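PDB 1QO8: probable fumarate reductase Ifc3, which catalyses the essentially unidirectional reduction of fumarate to succinate in vitro, using one FAD and four covalently attached c-type hemes per subunit. Local coordinates for residues M161-G166 against K246-E251; L221-D226 against I253-K258. One frame throughout, in Å; residues are numbered along the deposited sequence.

Both contacts lie in the FAD-binding domain and share helix 248-262: contact 1 uses its N-terminal turn, contact 2 the next turns. Their centres are about 10 Å apart. Along the chain the segments alternate, 161-166, 221-226, 246-251 and then 253-258, so one helix is packed first against the flavin-binding loop and then against the loop that follows helix 201-220. Two polar pairs join the contacts directly. Lys246 NZ forms a salt bridge with Asp254 OD2 at 2.6 Å, and Glu251 OE2 probably accepts a hydrogen bond from Asn224 N at 2.7 Å. The helix thereby connects the isoalloxazine surroundings with more peripheral parts of the domain.

Contact 1. Residues M161-G166 against K246-E251; sequences MISAGG and KSSGPE. With FAD (flavin-adenine dinucleotide), chain G.
Ser248 and Gly249, in the first turn of helix 248-262, meet the flavin-binding loop 161-166 of the FAD-binding domain. The Ser248 CB lies 3.7 Å from Gly166 CA, and a chi1 of 52° places OG between the backbone N and carbonyl carbon, facing the loop. There Ser248 OG accepts a hydrogen bond from Gly166 N at 3.1 Å, while a water joins the Ser248 N to Ala164 O. Were this serine an alanine, the buried Gly166 N would probably lose its acceptor and the turn beside the flavin would be less firmly fixed. Gly249 N donates to Ser163 O at 2.8 Å, coming from above the carbonyl plane, 45° out of it. Glycine suits this place because a CB would clash with that same oxygen. Pro250 brings CD to 3.2 Å from Met161 O, with CG close behind; lacking an N-H, proline fits the first turn of a helix. Ser163 OG is hydrogen-bonded back to Ser160 O, within its own loop, and Ser163 CB sits 3.4 Å from FAD N5. Gly166, whose positive phi favours glycine, joins helix to cofactor: its N is held by Ser248, and Gly166 O accepts from FAD N3 at 3.1 Å.

Contact 2. Residues L221-D226 against I253-K258; sequences LGANLD and IDTLRK
Thr255 presses its methyl group against Leu221, where the Schellman motif ending helix 201-220 packs on the side of helix 248-262 within the FAD-binding domain. Thr255 CG2 lies 3.5 Å from Leu221 CB and 3.4 Å from Leu221 O, and no hydrogen bond crosses between the two segments, so the join is one of van der Waals packing. Beyond the methyl, Leu221 CD1 meets Leu256 CD2 at 4.0 Å, the two leucines crossing at a slant. On the other branch of Thr255, OG1 is 3.6 Å from Ala223 CB, a small side chain that fits this close approach.

The rotation of Thr255 explains its two faces. With chi1 at -58°, OG1 lies beside the backbone N and hydrogen-bonds to Glu251 O, one turn earlier; this leaves CG2 anti to that N and reaching the loop. A buried threonine can thus offer a methyl to the neighbouring loop and satisfy its hydroxyl within its own helix. Gly222, with phi 113°, turns the chain out of the helix just after Leu221 and so carries Ala223 to Thr255; a CB at these backbone angles would jam against the carbonyl O of Leu221. Further out, Leu218 of helix 201-220 touches both Ala223 and Leu256, and Phe134 and Leu138 of helix 131-143 also pack on Leu256. Past Ala223 the loop is shaped by an Asx turn, in which Asp226 N donates to Asn224 OD1 at 3.0 Å.

Contact 1. Residues M161-G166 against K246-E251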
ATOM      1  N   MET A 161      15.073  19.613 -10.073  1.00 37.75           N
ATOM      2  CA  MET A 161      15.547  20.727 -10.843  1.00 39.46           C
ATOM      3  C   MET A 161      14.427  21.699 -11.140  1.00 39.55           C
ATOM      4  O   MET A 161      14.650  22.734 -11.749  1.00 40.24           O
ATOM      5  CB  MET A 161      16.136  20.179 -12.199  1.00 33.55           C
ATOM      6  CG  MET A 161      15.113  19.715 -13.185  1.00 34.51           C
ATOM      7  SD  MET A 161      15.622  18.676 -14.555  1.00 37.28           S
ATOM      8  CE  MET A 161      16.620  19.901 -15.499  1.00 31.61           C
ATOM      9  N   ILE A 162      13.155  21.298 -10.915  1.00 42.00           N
ATOM     10  CA  ILE A 162      12.057  22.230 -11.182  1.00 39.96           C
ATOM     11  C   ILE A 162      11.493  22.766  -9.886  1.00 41.18           C
ATOM     12  O   ILE A 162      10.419  23.312  -9.924  1.00 43.16           O
ATOM     13  CB  ILE A 162      10.926  21.647 -12.016  1.00 34.30           C
ATOM     14  CG1 ILE A 162      10.421  20.374 -11.309  1.00 33.49           C
ATOM     15  CG2 ILE A 162      11.434  21.453 -13.467  1.00 34.95           C
ATOM     16  CD1 ILE A 162       9.235  19.817 -12.102  1.00 29.68           C
ATOM     17  N   SER A 163      12.152  22.438  -8.806  1.00 44.23           N
ATOM     18  CA  SER A 163      11.833  22.879  -7.460  1.00 48.19           C
ATOM     19  C   SER A 163      12.140  24.392  -7.353  1.00 48.24           C
ATOM     20  O   SER A 163      13.043  25.002  -7.853  1.00 42.89           O
ATOM     21  CB  SER A 163      12.503  22.087  -6.356  1.00 45.53           C
ATOM     22  OG  SER A 163      13.850  22.400  -6.164  1.00 55.27           O
ATOM     23  N   ALA A 164      11.221  25.022  -6.691  1.00 48.95           N
ATOM     24  CA  ALA A 164      10.710  26.281  -6.390  1.00 55.93           C
ATOM     25  C   ALA A 164      11.005  27.051  -5.116  1.00 56.86           C
ATOM     26  O   ALA A 164      11.176  28.260  -4.956  1.00 56.23           O
ATOM     27  CB  ALA A 164       9.202  25.680  -6.082  1.00 59.36           C
ATOM     28  N   GLY A 165      10.881  26.352  -3.992  1.00 56.60           N
ATOM     29  CA  GLY A 165      10.629  26.993  -2.694  1.00 57.19           C
ATOM     30  C   GLY A 165      11.698  26.591  -1.688  1.00 55.00           C
ATOM     31  O   GLY A 165      11.323  26.129  -0.609  1.00 59.87           O
ATOM     32  N   GLY A 166      12.940  26.544  -2.065  1.00 46.62           N
ATOM     33  CA  GLY A 166      14.076  26.210  -1.352  1.00 43.67           C
ATOM     34  C   GLY A 166      14.171  25.077  -0.366  1.00 44.63           C
ATOM     35  O   GLY A 166      13.370  24.158  -0.343  1.00 46.60           O
ATOM     36  N   LYS A 246      18.815  32.278 -10.211  1.00 60.50           N
ATOM     37  CA  LYS A 246      17.921  31.124 -10.459  1.00 57.66           C
ATOM     38  C   LYS A 246      16.964  30.886  -9.290  1.00 52.71           C
ATOM     39  O   LYS A 246      17.384  31.229  -8.191  1.00 51.39           O
ATOM     40  CB  LYS A 246      18.778  29.848 -10.638  1.00 57.05           C
ATOM     41  CG  LYS A 246      19.682  29.956 -11.879  1.00 61.59           C
ATOM     42  CD  LYS A 246      20.825  28.943 -11.936  1.00 62.57           C
ATOM     43  CE  LYS A 246      21.543  29.024 -13.301  1.00 62.97           C
ATOM     44  NZ  LYS A 246      22.808  28.212 -13.256  1.00 62.40           N
ATOM     45  N   SER A 247      15.850  30.232  -9.523  1.00 48.02           N
ATOM     46  CA  SER A 247      15.120  29.353  -8.646  1.00 46.84           C
ATOM     47  C   SER A 247      15.967  28.304  -7.926  1.00 43.57           C
ATOM     48  O   SER A 247      17.042  27.963  -8.437  1.00 42.40           O
ATOM     49  CB  SER A 247      14.074  28.570  -9.475  1.00 48.62           C
ATOM     50  OG  SER A 247      13.225  29.643  -9.870  1.00 51.11           O
ATOM     51  N   SER A 248      15.501  27.833  -6.764  1.00 38.56           N
ATOM     52  CA  SER A 248      16.388  26.964  -5.990  1.00 39.35           C
ATOM     53  C   SER A 248      16.646  25.603  -6.659  1.00 38.37           C
ATOM     54  O   SER A 248      17.752  25.125  -6.619  1.00 38.97           O
ATOM     55  CB  SER A 248      15.752  26.781  -4.592  1.00 43.83           C
ATOM     56  OG  SER A 248      14.422  26.376  -4.747  1.00 44.14           O
ATOM     57  N   GLY A 249      15.771  24.957  -7.357  1.00 40.36           N
ATOM     58  CA  GLY A 249      15.880  23.709  -8.073  1.00 41.59           C
ATOM     59  C   GLY A 249      17.070  23.792  -9.066  1.00 45.14           C
ATOM     60  O   GLY A 249      17.936  22.935  -9.003  1.00 42.81           O
ATOM     61  N   PRO A 250      16.994  24.764  -9.989  1.00 43.67           N
ATOM     62  CA  PRO A 250      17.990  24.916 -11.049  1.00 43.95           C
ATOM     63  C   PRO A 250      19.311  25.282 -10.411  1.00 44.97           C
ATOM     64  O   PRO A 250      20.337  24.650 -10.717  1.00 41.84           O
ATOM     65  CB  PRO A 250      17.450  26.064 -11.931  1.00 43.03           C
ATOM     66  CG  PRO A 250      15.949  25.862 -11.813  1.00 41.87           C
ATOM     67  CD  PRO A 250      15.720  25.425 -10.382  1.00 41.61           C
ATOM     68  N   GLU A 251      19.314  26.202  -9.444  1.00 42.74           N
ATOM     69  CA  GLU A 251      20.557  26.457  -8.720  1.00 43.91           C
ATOM     70  C   GLU A 251      21.147  25.152  -8.192  1.00 44.64           C
ATOM     71  O   GLU A 251      22.376  24.987  -8.254  1.00 43.40           O
ATOM     72  CB  GLU A 251      20.392  27.404  -7.558  1.00 43.50           C
ATOM     73  CG  GLU A 251      21.607  27.887  -6.844  1.00 45.85           C
ATOM     74  CD  GLU A 251      22.503  28.844  -7.573  1.00 48.29           C
ATOM     75  OE1 GLU A 251      22.202  29.186  -8.744  1.00 49.36           O
ATOM     76  OE2 GLU A 251      23.546  29.182  -6.938  1.00 50.52           O
TER
HETATM   77  PA  FAD G 605      14.184  13.411  -8.237  1.00 37.10           P
HETATM   78  O1A FAD G 605      14.763  14.792  -8.244  1.00 36.29           O
HETATM   79  O2A FAD G 605      13.016  13.142  -8.869  1.00 34.89           O
HETATM   80  O5B FAD G 605      15.163  12.663  -9.212  1.00 38.68           O
HETATM   81  C5B FAD G 605      15.143  11.190  -9.408  1.00 37.74           C
HETATM   82  C4B FAD G 605      16.118  10.845 -10.643  1.00 37.13           C
HETATM   83  O4B FAD G 605      16.020   9.341 -10.745  1.00 36.70           O
HETATM   84  C3B FAD G 605      15.508  11.330 -11.999  1.00 36.57           C
HETATM   85  O3B FAD G 605      16.201  12.211 -12.764  1.00 34.67           O
HETATM   86  C2B FAD G 605      14.863  10.046 -12.637  1.00 37.21           C
HETATM   87  O2B FAD G 605      14.862  10.017 -14.086  1.00 40.43           O
HETATM   88  C1B FAD G 605      15.853   9.038 -12.187  1.00 36.52           C
HETATM   89  N9A FAD G 605      15.313   7.672 -12.155  1.00 40.56           N
HETATM   90  C8A FAD G 605      14.052   7.257 -11.810  1.00 37.92           C
HETATM   91  N7A FAD G 605      13.878   5.979 -12.009  1.00 38.16           N
HETATM   92  C5A FAD G 605      15.087   5.507 -12.511  1.00 37.60           C
HETATM   93  C6A FAD G 605      15.517   4.205 -13.014  1.00 38.01           C
HETATM   94  N6A FAD G 605      14.764   3.139 -13.023  1.00 38.15           N
HETATM   95  N1A FAD G 605      16.814   4.159 -13.409  1.00 37.75           N
HETATM   96  C2A FAD G 605      17.623   5.268 -13.499  1.00 39.56           C
HETATM   97  N3A FAD G 605      17.297   6.511 -13.075  1.00 38.68           N
HETATM   98  C4A FAD G 605      16.014   6.550 -12.626  1.00 38.96           C
HETATM   99  N1  FAD G 605      10.308  20.303  -2.110  1.00 45.98           N
HETATM  100  C2  FAD G 605      10.903  21.132  -1.295  1.00 47.89           C
HETATM  101  O2  FAD G 605      11.345  20.906  -0.217  1.00 45.75           O
HETATM  102  N3  FAD G 605      11.115  22.506  -1.622  1.00 52.54           N
HETATM  103  C4  FAD G 605      10.656  22.898  -2.876  1.00 53.17           C
HETATM  104  O4  FAD G 605      10.755  24.047  -3.200  1.00 56.32           O
HETATM  105  C4X FAD G 605       9.938  21.962  -3.738  1.00 48.56           C
HETATM  106  N5  FAD G 605       9.443  22.374  -4.916  1.00 46.53           N
HETATM  107  C5X FAD G 605       8.846  21.502  -5.762  1.00 44.72           C
HETATM  108  C6  FAD G 605       8.367  21.995  -6.983  1.00 43.24           C
HETATM  109  C7  FAD G 605       7.764  21.134  -7.867  1.00 45.29           C
HETATM  110  C7M FAD G 605       7.229  21.580  -9.191  1.00 43.57           C
HETATM  111  C8  FAD G 605       7.683  19.737  -7.520  1.00 44.00           C
HETATM  112  C8M FAD G 605       7.093  18.776  -8.507  1.00 44.80           C
HETATM  113  C9  FAD G 605       8.179  19.247  -6.339  1.00 40.94           C
HETATM  114  C9A FAD G 605       8.771  20.093  -5.431  1.00 42.13           C
HETATM  115  N10 FAD G 605       9.285  19.714  -4.175  1.00 41.14           N
HETATM  116  C10 FAD G 605       9.852  20.591  -3.333  1.00 44.56           C
HETATM  117  C1' FAD G 605       9.585  18.273  -3.904  1.00 43.11           C
HETATM  118  C2' FAD G 605      11.119  18.011  -4.080  1.00 41.42           C
HETATM  119  O2' FAD G 605      11.411  18.821  -5.268  1.00 42.40           O
HETATM  120  C3' FAD G 605      11.229  16.550  -4.580  1.00 39.59           C
HETATM  121  O3' FAD G 605      10.673  15.642  -3.621  1.00 42.08           O
HETATM  122  C4' FAD G 605      12.733  16.141  -4.426  1.00 41.19           C
HETATM  123  O4' FAD G 605      13.417  16.980  -5.405  1.00 37.41           O
HETATM  124  C5' FAD G 605      12.827  14.657  -4.933  1.00 36.37           C
HETATM  125  O5' FAD G 605      14.362  14.460  -5.145  1.00 41.82           O
HETATM  126  P   FAD G 605      14.970  13.092  -5.508  1.00 38.53           P
HETATM  127  O1P FAD G 605      16.459  13.348  -5.566  1.00 38.39           O
HETATM  128  O2P FAD G 605      14.422  12.225  -4.564  1.00 38.75           O
HETATM  129  O3P FAD G 605      14.321  12.760  -6.760  1.00 35.93           O
HETATM  130  O   HOH W   1      13.548  29.533  -5.590  1.00 43.72           O

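Contact 2. Residues L221-D226 against I253-K258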
ATOM      1  N   LEU A 221      30.029  24.083  -2.739  1.00 51.86           N
ATOM      2  CA  LEU A 221      30.145  23.672  -4.116  1.00 49.27           C
ATOM      3  C   LEU A 221      29.815  24.872  -4.967  1.00 51.12           C
ATOM      4  O   LEU A 221      29.847  24.603  -6.155  1.00 52.04           O
ATOM      5  CB  LEU A 221      29.162  22.515  -4.434  1.00 50.22           C
ATOM      6  CG  LEU A 221      29.258  21.316  -3.473  1.00 52.05           C
ATOM      7  CD1 LEU A 221      28.277  20.159  -3.780  1.00 47.50           C
ATOM      8  CD2 LEU A 221      30.696  20.783  -3.402  1.00 50.80           C
ATOM      9  N   GLY A 222      29.421  26.032  -4.390  1.00 50.77           N
ATOM     10  CA  GLY A 222      29.168  27.164  -5.254  1.00 50.69           C
ATOM     11  C   GLY A 222      27.709  27.616  -5.314  1.00 49.85           C
ATOM     12  O   GLY A 222      27.419  28.589  -6.036  1.00 44.74           O
ATOM     13  N   ALA A 223      26.812  26.902  -4.628  1.00 47.22           N
ATOM     14  CA  ALA A 223      25.434  27.314  -4.671  1.00 48.01           C
ATOM     15  C   ALA A 223      25.205  28.573  -3.848  1.00 48.05           C
ATOM     16  O   ALA A 223      25.817  28.764  -2.794  1.00 47.09           O
ATOM     17  CB  ALA A 223      24.496  26.242  -4.139  1.00 48.74           C
ATOM     18  N   ASN A 224      24.319  29.422  -4.354  1.00 45.90           N
ATOM     19  CA  ASN A 224      23.899  30.537  -3.508  1.00 47.65           C
ATOM     20  C   ASN A 224      22.542  30.188  -2.863  1.00 46.52           C
ATOM     21  O   ASN A 224      21.573  29.929  -3.533  1.00 47.10           O
ATOM     22  CB  ASN A 224      23.873  31.841  -4.298  1.00 45.94           C
ATOM     23  CG  ASN A 224      23.496  33.023  -3.401  1.00 48.22           C
ATOM     24  OD1 ASN A 224      22.389  33.163  -2.885  1.00 42.48           O
ATOM     25  ND2 ASN A 224      24.450  33.961  -3.217  1.00 49.74           N
ATOM     26  N   LEU A 225      22.415  30.222  -1.555  1.00 48.19           N
ATOM     27  CA  LEU A 225      21.148  30.095  -0.838  1.00 51.20           C
ATOM     28  C   LEU A 225      21.080  31.203   0.216  1.00 52.43           C
ATOM     29  O   LEU A 225      20.855  30.969   1.392  1.00 50.54           O
ATOM     30  CB  LEU A 225      21.033  28.705  -0.199  1.00 50.30           C
ATOM     31  CG  LEU A 225      21.109  27.496  -1.175  1.00 49.46           C
ATOM     32  CD1 LEU A 225      21.333  26.227  -0.380  1.00 49.57           C
ATOM     33  CD2 LEU A 225      19.859  27.511  -2.043  1.00 46.09           C
ATOM     34  N   ASP A 226      21.263  32.468  -0.205  1.00 52.77           N
ATOM     35  CA  ASP A 226      21.218  33.556   0.770  1.00 51.66           C
ATOM     36  C   ASP A 226      19.848  34.102   1.112  1.00 50.94           C
ATOM     37  O   ASP A 226      19.762  34.827   2.132  1.00 50.60           O
ATOM     38  CB  ASP A 226      22.144  34.729   0.325  1.00 53.50           C
ATOM     39  CG  ASP A 226      23.613  34.415   0.500  1.00 55.99           C
ATOM     40  OD1 ASP A 226      24.092  33.551   1.267  1.00 54.11           O
ATOM     41  OD2 ASP A 226      24.435  35.057  -0.179  1.00 57.96           O
ATOM     42  N   ILE A 253      20.703  21.767  -8.717  1.00 40.46           N
ATOM     43  CA  ILE A 253      21.018  20.737  -9.696  1.00 41.38           C
ATOM     44  C   ILE A 253      22.101  21.308 -10.623  1.00 42.87           C
ATOM     45  O   ILE A 253      22.961  20.529 -11.002  1.00 40.05           O
ATOM     46  CB  ILE A 253      19.795  20.418 -10.583  1.00 39.60           C
ATOM     47  CG1 ILE A 253      18.822  19.537  -9.797  1.00 41.52           C
ATOM     48  CG2 ILE A 253      20.073  19.798 -11.965  1.00 36.91           C
ATOM     49  CD1 ILE A 253      19.386  18.300  -9.134  1.00 43.00           C
ATOM     50  N   ASP A 254      22.066  22.602 -10.962  1.00 42.44           N
ATOM     51  CA  ASP A 254      23.217  23.173 -11.712  1.00 45.06           C
ATOM     52  C   ASP A 254      24.475  22.991 -10.869  1.00 45.68           C
ATOM     53  O   ASP A 254      25.532  22.536 -11.364  1.00 44.96           O
ATOM     54  CB  ASP A 254      23.041  24.614 -12.170  1.00 44.92           C
ATOM     55  CG  ASP A 254      22.037  24.754 -13.307  1.00 50.08           C
ATOM     56  OD1 ASP A 254      21.459  23.816 -13.920  1.00 51.78           O
ATOM     57  OD2 ASP A 254      21.691  25.887 -13.744  1.00 50.90           O
ATOM     58  N   THR A 255      24.423  23.243  -9.563  1.00 43.61           N
ATOM     59  CA  THR A 255      25.594  23.184  -8.719  1.00 45.30           C
ATOM     60  C   THR A 255      26.104  21.740  -8.554  1.00 46.96           C
ATOM     61  O   THR A 255      27.292  21.498  -8.558  1.00 43.19           O
ATOM     62  CB  THR A 255      25.303  23.733  -7.319  1.00 46.86           C
ATOM     63  OG1 THR A 255      24.848  25.058  -7.520  1.00 49.04           O
ATOM     64  CG2 THR A 255      26.544  23.757  -6.470  1.00 48.66           C
ATOM     65  N   LEU A 256      25.193  20.777  -8.379  1.00 45.79           N
ATOM     66  CA  LEU A 256      25.536  19.386  -8.205  1.00 47.04           C
ATOM     67  C   LEU A 256      26.009  18.800  -9.546  1.00 46.89           C
ATOM     68  O   LEU A 256      26.964  18.054  -9.476  1.00 48.02           O
ATOM     69  CB  LEU A 256      24.348  18.584  -7.622  1.00 42.41           C
ATOM     70  CG  LEU A 256      23.897  19.002  -6.239  1.00 43.95           C
ATOM     71  CD1 LEU A 256      22.427  18.567  -5.996  1.00 42.25           C
ATOM     72  CD2 LEU A 256      24.826  18.504  -5.100  1.00 37.53           C
ATOM     73  N   ARG A 257      25.450  19.151 -10.705  1.00 46.11           N
ATOM     74  CA  ARG A 257      25.962  18.703 -11.960  1.00 47.77           C
ATOM     75  C   ARG A 257      27.443  19.120 -12.163  1.00 51.15           C
ATOM     76  O   ARG A 257      28.252  18.308 -12.657  1.00 49.77           O
ATOM     77  CB  ARG A 257      25.237  19.240 -13.200  1.00 45.63           C
ATOM     78  CG  ARG A 257      23.810  18.758 -13.353  1.00 44.03           C
ATOM     79  CD  ARG A 257      23.088  19.559 -14.430  1.00 42.55           C
ATOM     80  NE  ARG A 257      21.862  18.873 -14.829  1.00 38.87           N
ATOM     81  CZ  ARG A 257      21.052  19.461 -15.688  1.00 38.39           C
ATOM     82  NH1 ARG A 257      21.312  20.710 -16.116  1.00 39.75           N
ATOM     83  NH2 ARG A 257      19.941  18.895 -16.095  1.00 35.79           N
ATOM     84  N   LYS A 258      27.718  20.409 -11.939  1.00 51.64           N
ATOM     85  CA  LYS A 258      29.091  20.868 -12.067  1.00 54.27           C
ATOM     86  C   LYS A 258      29.994  20.198 -11.036  1.00 51.02           C
ATOM     87  O   LYS A 258      31.031  19.679 -11.467  1.00 49.22           O
ATOM     88  CB  LYS A 258      29.309  22.389 -11.938  1.00 57.78           C
ATOM     89  CG  LYS A 258      28.471  23.049 -13.046  1.00 65.46           C
ATOM     90  CD  LYS A 258      29.203  24.236 -13.629  1.00 70.19           C
ATOM     91  CE  LYS A 258      28.637  24.653 -15.002  1.00 73.10           C
ATOM     92  NZ  LYS A 258      29.604  25.744 -15.468  1.00 76.30           N
TER